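Long-range contacts in alpha-amylase G-6 (PDB 2C3G), which probably binds starch through its family 26 carbohydrate-binding module, the part of the longer amylase described here: residues Thr8-Lys13 and Asp85-Gly90; Pro20-Tyr25 and Leu62-Arg67; Asp26-Val31 and Val57-Leu62. One frame throughout, in Å; residues are numbered along the deposited sequence.

Contact 1 (Thr8-Lys13 and Asp85-Gly90); sequences TIYFKK and DGWFDG. With CD (cadmium ion), chain C.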
loop_
_atom_site.group_PDB
_atom_site.type_symbol
_atom_site.label_atom_id
_atom_site.label_comp_id
_atom_site.label_asym_id
_atom_site.label_seq_id
_atom_site.Cartn_x
_atom_site.Cartn_y
_atom_site.Cartn_z
ATOM N N THR A 8 0.320 -4.055 7.078
ATOM C CA THR A 8 0.150 -4.911 5.903
ATOM C C THR A 8 -0.978 -4.344 5.063
ATOM O O THR A 8 -2.046 -4.018 5.569
ATOM C CB THR A 8 -0.176 -6.380 6.281
ATOM O OG1 THR A 8 0.907 -6.932 7.021
ATOM C CG2 THR A 8 -0.239 -7.266 5.002
ATOM N N ILE A 9 -0.730 -4.191 3.776
ATOM C CA ILE A 9 -1.717 -3.603 2.901
ATOM C C ILE A 9 -1.901 -4.538 1.723
ATOM O O ILE A 9 -0.923 -5.013 1.163
ATOM C CB ILE A 9 -1.314 -2.112 2.524
ATOM C CG1 ILE A 9 -1.827 -1.137 3.594
ATOM C CG2 ILE A 9 -2.036 -1.607 1.287
ATOM C CD1 ILE A 9 -1.005 -0.993 4.771
ATOM N N TYR A 10 -3.155 -4.848 1.394
ATOM C CA TYR A 10 -3.473 -5.655 0.218
ATOM C C TYR A 10 -4.198 -4.785 -0.766
ATOM O O TYR A 10 -5.071 -4.016 -0.395
ATOM C CB TYR A 10 -4.364 -6.852 0.539
ATOM C CG TYR A 10 -3.767 -7.845 1.487
ATOM C CD1 TYR A 10 -3.207 -9.034 1.021
ATOM C CD2 TYR A 10 -3.757 -7.590 2.853
ATOM C CE1 TYR A 10 -2.658 -9.959 1.910
ATOM C CE2 TYR A 10 -3.218 -8.487 3.749
ATOM C CZ TYR A 10 -2.672 -9.662 3.273
ATOM O OH TYR A 10 -2.142 -10.536 4.157
ATOM N N PHE A 11 -3.816 -4.916 -2.027
ATOM C CA PHE A 11 -4.361 -4.094 -3.073
ATOM C C PHE A 11 -4.986 -4.944 -4.175
ATOM O O PHE A 11 -4.344 -5.816 -4.725
ATOM C CB PHE A 11 -3.222 -3.242 -3.631
ATOM C CG PHE A 11 -3.639 -2.322 -4.720
ATOM C CD1 PHE A 11 -4.791 -1.551 -4.590
ATOM C CD2 PHE A 11 -2.885 -2.225 -5.861
ATOM C CE1 PHE A 11 -5.189 -0.698 -5.598
ATOM C CE2 PHE A 11 -3.275 -1.391 -6.884
ATOM C CZ PHE A 11 -4.438 -0.619 -6.746
ATOM N N LYS A 12 -6.241 -4.670 -4.504
ATOM C CA LYS A 12 -6.859 -5.308 -5.647
ATOM C C LYS A 12 -6.563 -4.463 -6.868
ATOM O O LYS A 12 -7.175 -3.394 -7.073
ATOM C CB LYS A 12 -8.354 -5.508 -5.449
ATOM C CG LYS A 12 -8.932 -6.322 -6.556
ATOM C CD LYS A 12 -9.787 -7.432 -6.059
ATOM C CE LYS A 12 -11.179 -7.250 -6.568
ATOM N NZ LYS A 12 -11.942 -8.537 -6.526
ATOM N N LYS A 13 -5.581 -4.925 -7.642
ATOM C CA LYS A 13 -5.033 -4.157 -8.760
ATOM C C LYS A 13 -6.014 -4.135 -9.926
ATOM O O LYS A 13 -6.540 -5.191 -10.313
ATOM C CB LYS A 13 -3.685 -4.738 -9.206
ATOM C CG LYS A 13 -2.996 -3.976 -10.337
ATOM C CD LYS A 13 -1.798 -4.756 -10.938
ATOM C CE LYS A 13 -2.197 -5.810 -11.991
ATOM N NZ LYS A 13 -3.029 -5.289 -13.132
ATOM N N ASP A 85 -4.025 -2.361 9.261
ATOM C CA ASP A 85 -4.062 -3.228 8.057
ATOM C C ASP A 85 -5.534 -3.212 7.547
ATOM O O ASP A 85 -6.386 -2.810 8.306
ATOM C CB ASP A 85 -3.649 -4.670 8.416
ATOM C CG ASP A 85 -2.473 -4.756 9.365
ATOM O OD1 ASP A 85 -2.510 -5.607 10.274
ATOM O OD2 ASP A 85 -1.436 -4.072 9.291
ATOM N N GLY A 86 -5.911 -3.523 6.296
ATOM C CA GLY A 86 -5.135 -3.476 5.110
ATOM C C GLY A 86 -5.693 -4.004 3.784
ATOM O O GLY A 86 -4.854 -4.286 3.038
ATOM N N TRP A 87 -6.995 -4.155 3.467
ATOM C CA TRP A 87 -7.431 -4.606 2.083
ATOM C C TRP A 87 -8.231 -3.571 1.292
ATOM O O TRP A 87 -9.383 -3.281 1.620
ATOM C CB TRP A 87 -8.254 -5.936 2.051
ATOM C CG TRP A 87 -7.663 -7.048 2.749
ATOM C CD1 TRP A 87 -7.407 -7.115 4.085
ATOM C CD2 TRP A 87 -7.212 -8.289 2.186
ATOM N NE1 TRP A 87 -6.819 -8.320 4.391
ATOM C CE2 TRP A 87 -6.691 -9.061 3.239
ATOM C CE3 TRP A 87 -7.196 -8.829 0.883
ATOM C CZ2 TRP A 87 -6.147 -10.355 3.045
ATOM C CZ3 TRP A 87 -6.648 -10.095 0.679
ATOM C CH2 TRP A 87 -6.148 -10.854 1.764
ATOM N N PHE A 88 -7.647 -3.044 0.213
ATOM C CA PHE A 88 -8.343 -2.046 -0.596
ATOM C C PHE A 88 -8.818 -2.541 -1.981
ATOM O O PHE A 88 -8.009 -2.914 -2.794
ATOM C CB PHE A 88 -7.462 -0.809 -0.732
ATOM C CG PHE A 88 -8.109 0.307 -1.484
ATOM C CD1 PHE A 88 -9.003 1.172 -0.853
ATOM C CD2 PHE A 88 -7.845 0.488 -2.827
ATOM C CE1 PHE A 88 -9.577 2.238 -1.552
ATOM C CE2 PHE A 88 -8.410 1.533 -3.521
ATOM C CZ PHE A 88 -9.268 2.417 -2.881
ATOM N N ASP A 89 -10.132 -2.535 -2.225
ATOM C CA ASP A 89 -10.705 -2.863 -3.533
ATOM C C ASP A 89 -11.548 -1.728 -4.134
ATOM O O ASP A 89 -12.447 -1.972 -4.928
ATOM C CB ASP A 89 -11.595 -4.089 -3.415
ATOM C CG ASP A 89 -12.810 -3.857 -2.542
ATOM O OD1 ASP A 89 -13.389 -4.918 -2.140
ATOM O OD2 ASP A 89 -13.304 -2.711 -2.194
ATOM N N GLY A 90 -11.259 -0.486 -3.759
ATOM C CA GLY A 90 -12.138 0.629 -4.052
ATOM C C GLY A 90 -12.767 1.085 -2.750
ATOM O O GLY A 90 -13.170 2.231 -2.622
HETATM CD CD CD C . -15.096 -3.966 -1.301
HETATM O O HOH W 1 -13.367 -6.798 -4.001
HETATM O O HOH W 2 -16.472 -5.762 -1.011
#
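Tyr10 and Trp87 stack face to face: the phenol ring lies over the six-membered part of the indole, with centroids 3.6 Å apart and planes only 5° off parallel. The tightest approach in the stack is Tyr10 CD2 to Trp87 CE2, at 3.3 Å. Both side chains set CG anti to the carbonyl carbon (chi1 -62° for Tyr10, -51° for Trp87), and because the two residues pair across parallel strands, their rings leave the sheet in the same direction and come to lie flat together. On the other face Phe11 and Phe88 repeat the pairing less intimately, Phe11 CE1 meeting the edge of the Phe88 ring at CD2, 4.0 Å away. The backbone sets this register: Phe88 N gives a nearly straight hydrogen bond to Tyr10 O (2.8 Å), and Lys12 N another to Phe88 O (3.0 Å). Gly86 follows a cis peptide bond and lies close against Thr8 O, where a CB would collide. Beyond it, Thr8 N reaches Asp85 OD2 at 2.8 Å, from above the carboxylate plane. At the far end Asp89 chelates a cadmium ion through OD1 (2.1 Å) and OD2 (2.4 Å), with His93 and a water also bound. A second water donates to Asp89 OD1 and links it weakly to Lys12 NZ, while Glu91 N bonds to OD2. Farther out, Trp49 meets Trp87 edge to face and Tyr45 does the same to Tyr10; Phe88 sits among Phe80, Trp72 and Trp92. The chemistry is thus aromatic along the middle of the strand pair and charged at its two ends, where the Asp85 carboxylate takes a backbone N-H and the Asp89 carboxylate a cadmium ion.

Contact 2 (Pro20-Tyr25 and Leu62-Arg67); sequences PHLYYY and LLFKDR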
loop_
_atom_site.group_PDB
_atom_site.type_symbol
_atom_site.label_atom_id
_atom_site.label_comp_id
_atom_site.label_asym_id
_atom_site.label_seq_id
_atom_site.Cartn_x
_atom_site.Cartn_y
_atom_site.Cartn_z
ATOM N N PRO A 20 2.176 -3.521 -9.568
ATOM C CA PRO A 20 1.748 -2.593 -8.501
ATOM C C PRO A 20 2.831 -2.283 -7.477
ATOM O O PRO A 20 3.530 -3.194 -7.038
ATOM C CB PRO A 20 0.602 -3.342 -7.827
ATOM C CG PRO A 20 0.991 -4.810 -7.962
ATOM C CD PRO A 20 1.745 -4.907 -9.279
ATOM N N HIS A 21 2.951 -1.009 -7.112
ATOM C CA HIS A 21 3.904 -0.541 -6.090
ATOM C C HIS A 21 3.229 0.260 -4.955
ATOM O O HIS A 21 2.170 0.858 -5.142
ATOM C CB HIS A 21 4.981 0.332 -6.731
ATOM C CG HIS A 21 5.870 -0.400 -7.672
ATOM N ND1 HIS A 21 5.478 -0.746 -8.948
ATOM C CD2 HIS A 21 7.131 -0.854 -7.528
ATOM C CE1 HIS A 21 6.468 -1.375 -9.553
ATOM N NE2 HIS A 21 7.482 -1.452 -8.714
ATOM N N LEU A 22 3.839 0.258 -3.775
ATOM C CA LEU A 22 3.230 0.955 -2.638
ATOM C C LEU A 22 4.060 2.172 -2.216
ATOM O O LEU A 22 5.127 2.036 -1.633
ATOM C CB LEU A 22 3.010 0.008 -1.441
ATOM C CG LEU A 22 2.274 0.654 -0.249
ATOM C CD1 LEU A 22 0.800 0.911 -0.573
ATOM C CD2 LEU A 22 2.433 -0.118 1.067
ATOM N N TYR A 23 3.546 3.359 -2.500
ATOM C CA TYR A 23 4.203 4.583 -2.075
ATOM C C TYR A 23 3.593 5.079 -0.758
ATOM O O TYR A 23 2.373 5.137 -0.620
ATOM C CB TYR A 23 4.115 5.669 -3.169
ATOM C CG TYR A 23 4.758 6.966 -2.737
ATOM C CD1 TYR A 23 6.129 7.041 -2.528
ATOM C CD2 TYR A 23 3.985 8.110 -2.495
ATOM C CE1 TYR A 23 6.716 8.210 -2.112
ATOM C CE2 TYR A 23 4.573 9.288 -2.090
ATOM C CZ TYR A 23 5.937 9.327 -1.892
ATOM O OH TYR A 23 6.544 10.486 -1.479
ATOM N N TYR A 24 4.458 5.429 0.189
ATOM C CA TYR A 24 4.059 5.863 1.541
ATOM C C TYR A 24 5.033 6.883 2.141
ATOM O O TYR A 24 6.246 6.813 1.937
ATOM C CB TYR A 24 3.907 4.673 2.502
ATOM C CG TYR A 24 5.175 3.887 2.706
ATOM C CD1 TYR A 24 5.523 2.869 1.824
ATOM C CD2 TYR A 24 6.028 4.156 3.781
ATOM C CE1 TYR A 24 6.681 2.151 1.986
ATOM C CE2 TYR A 24 7.201 3.431 3.966
ATOM C CZ TYR A 24 7.523 2.427 3.050
ATOM O OH TYR A 24 8.672 1.679 3.200
ATOM N N TYR A 25 4.472 7.823 2.895
ATOM C CA TYR A 25 5.246 8.891 3.515
ATOM C C TYR A 25 4.673 9.191 4.912
ATOM O O TYR A 25 3.893 8.401 5.442
ATOM C CB TYR A 25 5.270 10.140 2.611
ATOM C CG TYR A 25 3.896 10.659 2.239
ATOM C CD1 TYR A 25 3.162 10.059 1.228
ATOM C CD2 TYR A 25 3.337 11.755 2.893
ATOM C CE1 TYR A 25 1.921 10.514 0.874
ATOM C CE2 TYR A 25 2.069 12.225 2.542
ATOM C CZ TYR A 25 1.370 11.599 1.528
ATOM O OH TYR A 25 0.111 12.016 1.147
ATOM N N LEU A 62 -0.544 6.705 2.296
ATOM C CA LEU A 62 -0.194 5.861 1.144
ATOM C C LEU A 62 -0.935 6.076 -0.190
ATOM O O LEU A 62 -2.085 6.498 -0.246
ATOM C CB LEU A 62 -0.198 4.373 1.546
ATOM C CG LEU A 62 -1.534 3.676 1.864
ATOM C CD1 LEU A 62 -2.229 3.227 0.585
ATOM C CD2 LEU A 62 -1.306 2.515 2.815
ATOM N N LEU A 63 -0.238 5.766 -1.271
ATOM C CA LEU A 63 -0.866 5.683 -2.588
ATOM C C LEU A 63 -0.407 4.400 -3.275
ATOM O O LEU A 63 0.708 3.950 -3.070
ATOM C CB LEU A 63 -0.489 6.891 -3.462
ATOM C CG LEU A 63 -0.853 8.302 -2.995
ATOM C CD1 LEU A 63 0.393 9.036 -2.494
ATOM C CD2 LEU A 63 -1.503 9.081 -4.104
ATOM N N PHE A 64 -1.283 3.835 -4.093
ATOM C CA PHE A 64 -0.928 2.765 -5.017
ATOM C C PHE A 64 -0.517 3.380 -6.348
ATOM O O PHE A 64 -1.022 4.438 -6.731
ATOM C CB PHE A 64 -2.115 1.814 -5.204
ATOM C CG PHE A 64 -2.636 1.267 -3.911
ATOM C CD1 PHE A 64 -1.880 0.352 -3.184
ATOM C CD2 PHE A 64 -3.848 1.705 -3.392
ATOM C CE1 PHE A 64 -2.338 -0.141 -1.958
ATOM C CE2 PHE A 64 -4.324 1.213 -2.165
ATOM C CZ PHE A 64 -3.566 0.296 -1.444
ATOM N N LYS A 65 0.414 2.720 -7.030
ATOM C CA LYS A 65 0.884 3.129 -8.348
ATOM C C LYS A 65 1.441 1.942 -9.136
ATOM O O LYS A 65 1.821 0.928 -8.557
ATOM C CB LYS A 65 1.961 4.207 -8.221
ATOM C CG LYS A 65 3.229 3.792 -7.506
ATOM C CD LYS A 65 4.217 4.955 -7.419
ATOM C CE LYS A 65 4.783 5.314 -8.775
ATOM N NZ LYS A 65 5.839 4.377 -9.185
ATOM N N ASP A 66 1.494 2.062 -10.458
ATOM C CA ASP A 66 2.289 1.102 -11.226
ATOM C C ASP A 66 3.607 1.716 -11.685
ATOM O O ASP A 66 3.917 2.855 -11.329
ATOM C CB ASP A 66 1.494 0.400 -12.358
ATOM C CG ASP A 66 0.942 1.349 -13.420
ATOM O OD1 ASP A 66 1.452 2.470 -13.602
ATOM O OD2 ASP A 66 -0.018 1.020 -14.149
ATOM N N ARG A 67 4.385 0.961 -12.456
ATOM C CA ARG A 67 5.694 1.435 -12.908
ATOM C C ARG A 67 5.547 2.412 -14.073
ATOM O O ARG A 67 6.538 2.927 -14.588
ATOM C CB ARG A 67 6.624 0.267 -13.279
ATOM C CG ARG A 67 7.990 0.340 -12.603
ATOM C CD ARG A 67 9.198 0.122 -13.530
ATOM N NE ARG A 67 10.167 1.220 -13.429
ATOM C CZ ARG A 67 11.115 1.507 -14.331
ATOM N NH1 ARG A 67 11.258 0.768 -15.431
ATOM N NH2 ARG A 67 11.923 2.544 -14.128
#
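His21 has the most surface buried here: its CB rests against Lys65 CG (4.0 Å) and its imidazole, through CE1, against Arg67 CG (3.8 Å). The backbones of His21 and Lys65 form a hydrogen-bonded antiparallel pair, with His21 N to Lys65 O at 2.7 Å and the return bond, Lys65 N to His21 O, longer at 3.2 Å. Leu63 comes next. Its CD1 methyl lies in the plane of the Tyr23 ring, at the edge, 3.7 Å from CD2, and also touches the edge of the Tyr25 ring at CE1 (4.0 Å), so that one branch fills the angle between two tyrosines. Tyr23, with CG anti to the backbone N (chi1 178°), runs alongside Leu63, to which it is joined by a second pair of reciprocal backbone bonds. Trp36 packs on this face, meeting Tyr23 edge to face and making a cation-pi contact with Lys65, whose NZ also bonds to Trp36 O; the Tyr25 hydroxyl bonds to Gly79 N. On the other face Leu22 CD1 packs on Phe64 CE1 (3.6 Å) and, a little farther off, on Leu62 CD1. These residues point inward to Ile9 and Phe11 of strand 6-12 and to Ile54 of strand 49-55. One face lined by aliphatic and aromatic groups against a second sheet, the other carrying a mix of polar and apolar groups, is the pattern of the beta-sandwich fold of this starch-binding module.

Contact 3 (Asp26-Val31 and Val57-Leu62); sequences DTNPKV and VESVRL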
loop_
_atom_site.group_PDB
_atom_site.type_symbol
_atom_site.label_atom_id
_atom_site.label_comp_id
_atom_site.label_asym_id
_atom_site.label_seq_id
_atom_site.Cartn_x
_atom_site.Cartn_y
_atom_site.Cartn_z
ATOM N N ASP A 26 5.009 10.353 5.477
ATOM C CA ASP A 26 4.869 10.594 6.916
ATOM C C ASP A 26 4.419 9.385 7.745
ATOM O O ASP A 26 3.285 9.263 8.154
ATOM C CB ASP A 26 4.291 11.995 7.335
ATOM C CG ASP A 26 2.802 12.200 7.020
ATOM O OD1 ASP A 26 2.483 12.567 5.863
ATOM O OD2 ASP A 26 1.895 12.135 7.890
ATOM N N THR A 27 5.393 8.497 7.916
ATOM C CA THR A 27 5.355 7.326 8.769
ATOM C C THR A 27 5.471 7.740 10.220
ATOM O O THR A 27 6.129 8.735 10.538
ATOM C CB THR A 27 6.570 6.411 8.427
ATOM O OG1 THR A 27 7.788 7.174 8.487
ATOM C CG2 THR A 27 6.530 5.932 6.959
ATOM N N ASN A 28 4.851 6.967 11.101
ATOM C CA ASN A 28 4.985 7.175 12.540
ATOM C C ASN A 28 4.901 5.798 13.222
ATOM O O ASN A 28 3.904 5.089 13.059
ATOM C CB ASN A 28 3.901 8.162 13.048
ATOM C CG ASN A 28 3.970 8.417 14.574
ATOM O OD1 ASN A 28 4.991 8.178 15.217
ATOM N ND2 ASN A 28 2.864 8.917 15.146
ATOM N N PRO A 29 5.951 5.377 13.933
ATOM C CA PRO A 29 7.211 6.123 14.094
ATOM C C PRO A 29 7.973 6.310 12.810
ATOM O O PRO A 29 7.836 5.497 11.891
ATOM C CB PRO A 29 8.028 5.248 15.040
ATOM C CG PRO A 29 7.403 3.906 14.977
ATOM C CD PRO A 29 5.966 4.099 14.661
ATOM N N LYS A 30 8.773 7.366 12.757
ATOM C CA LYS A 30 9.461 7.749 11.531
ATOM C C LYS A 30 10.482 6.696 11.141
ATOM O O LYS A 30 11.275 6.238 11.959
ATOM C CB LYS A 30 10.106 9.140 11.652
ATOM C CG LYS A 30 10.322 9.864 10.313
ATOM C CD LYS A 30 9.014 10.406 9.711
ATOM C CE LYS A 30 9.284 11.635 8.842
ATOM N NZ LYS A 30 8.601 11.611 7.500
ATOM N N VAL A 31 10.440 6.334 9.863
ATOM C CA VAL A 31 11.133 5.181 9.322
ATOM C C VAL A 31 11.535 5.595 7.912
ATOM O O VAL A 31 10.947 6.550 7.373
ATOM C CB VAL A 31 10.163 3.968 9.365
ATOM C CG1 VAL A 31 9.432 3.744 8.041
ATOM C CG2 VAL A 31 10.841 2.748 9.883
ATOM N N VAL A 57 5.884 0.527 11.474
ATOM C CA VAL A 57 4.977 1.678 11.371
ATOM C C VAL A 57 3.630 1.426 12.080
ATOM O O VAL A 57 3.097 0.338 11.997
ATOM C CB VAL A 57 4.779 1.998 9.864
ATOM C CG1 VAL A 57 3.811 1.016 9.191
ATOM C CG2 VAL A 57 4.320 3.371 9.653
ATOM N N GLU A 58 3.095 2.415 12.799
ATOM C CA GLU A 58 1.710 2.347 13.306
ATOM C C GLU A 58 0.735 3.141 12.441
ATOM O O GLU A 58 -0.455 2.823 12.390
ATOM C CB GLU A 58 1.602 2.830 14.752
ATOM C CG GLU A 58 2.760 2.412 15.646
ATOM C CD GLU A 58 2.369 1.340 16.626
ATOM O OE1 GLU A 58 1.727 0.359 16.191
ATOM O OE2 GLU A 58 2.705 1.458 17.829
ATOM N N SER A 59 1.231 4.193 11.788
ATOM C CA SER A 59 0.445 4.926 10.801
ATOM C C SER A 59 1.323 5.394 9.658
ATOM O O SER A 59 2.530 5.472 9.813
ATOM C CB SER A 59 -0.370 6.065 11.440
ATOM O OG SER A 59 0.443 7.014 12.092
ATOM N N VAL A 60 0.700 5.707 8.527
ATOM C CA VAL A 60 1.360 5.944 7.245
ATOM C C VAL A 60 0.364 6.725 6.413
ATOM O O VAL A 60 -0.826 6.791 6.754
ATOM C CB VAL A 60 1.723 4.588 6.555
ATOM C CG1 VAL A 60 1.024 4.368 5.198
ATOM C CG2 VAL A 60 3.200 4.388 6.469
ATOM N N ARG A 61 0.865 7.346 5.344
ATOM C CA ARG A 61 0.042 7.947 4.309
ATOM C C ARG A 61 0.429 7.220 3.046
ATOM O O ARG A 61 1.603 7.117 2.755
ATOM C CB ARG A 61 0.357 9.445 4.165
ATOM C CG ARG A 61 -0.767 10.363 4.574
ATOM C CD ARG A 61 -0.360 11.389 5.590
ATOM N NE ARG A 61 -1.424 12.377 5.818
ATOM C CZ ARG A 61 -1.889 12.740 7.011
ATOM N NH1 ARG A 61 -2.852 13.634 7.093
ATOM N NH2 ARG A 61 -1.412 12.208 8.124
ATOM N N LEU A 62 -0.544 6.705 2.296
ATOM C CA LEU A 62 -0.194 5.861 1.144
ATOM C C LEU A 62 -0.935 6.076 -0.190
ATOM O O LEU A 62 -2.085 6.498 -0.246
ATOM C CB LEU A 62 -0.198 4.373 1.546
ATOM C CG LEU A 62 -1.534 3.676 1.864
ATOM C CD1 LEU A 62 -2.229 3.227 0.585
ATOM C CD2 LEU A 62 -1.306 2.515 2.815
HETATM O O HOH W 3 1.277 8.885 10.376
#
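Asp26 holds CG between its backbone N and carbonyl carbon (chi1 70°), which brings the carboxylate up against Arg61; the arginine bends at chi2 (126°) and crosses it obliquely, with Arg61 CD the nearest atom, 3.1 Å from Asp26 OD1. The neighbouring backbone forms a classic beta bulge, with Glu58 and Ser59 both opposite Asn28, at the end of strand 20-28 and the start of strand 59-66. Asn28 O accepts two donors: Glu58 N at 2.8 Å and Ser59 N at 3.1 Å, the latter in the carbonyl plane and the former tilted from it. On the return side Asn28 N bonds to Ser59 O, an oxygen whose position is less certain. The Pro29 ring follows a cis peptide bond and sets CD against Glu58 CG (3.8 Å). Toward the interior, Thr27 CG2 meets Val60 CG2 at 3.7 Å. Thr27 OG1, on the other branch, accepts the Val31 N-H and also bonds to Glu33. The Asp26-Arg61 salt bridge is loose: NH2 stands 3.3 Å from OD2 in a weak, bent hydrogen bond, and the carboxylate and guanidinium planes lie 38° apart. A leucine in place of Arg61 would probably leave the Asp26 carboxylate without its opposing charge and uncover part of Phe81 and Tyr25, which the arginine side chain touches. Between this bridge and the bulge, a water joins the two segments, donating to Asp26 O at 3.0 Å and lying 2.7 Å from Ser59 OG.

How the contacts relate
Contacts 2 and 3 are successive parts of one antiparallel pairing, strands 20-28 and 59-66, with a chain corner at Asp26 between them, and share Leu62; Tyr25 N probably bonds to Arg61 O. Contact 1 belongs to the other sheet of the sandwich, as a parallel pair. Phe64 joins the sheets, packing on Ile9, Phe11 and Phe88, so contacts 1 and 2, with centres about 11 Å apart, share the hydrophobic core. Contact 2 is the most buried. Contact 3 lies farther from the chain's centre, opposite contact 1, and relies on a weak salt bridge, a water link and a bulge. Contact 1 is mixed, with ring packing on both faces and a metal at one end.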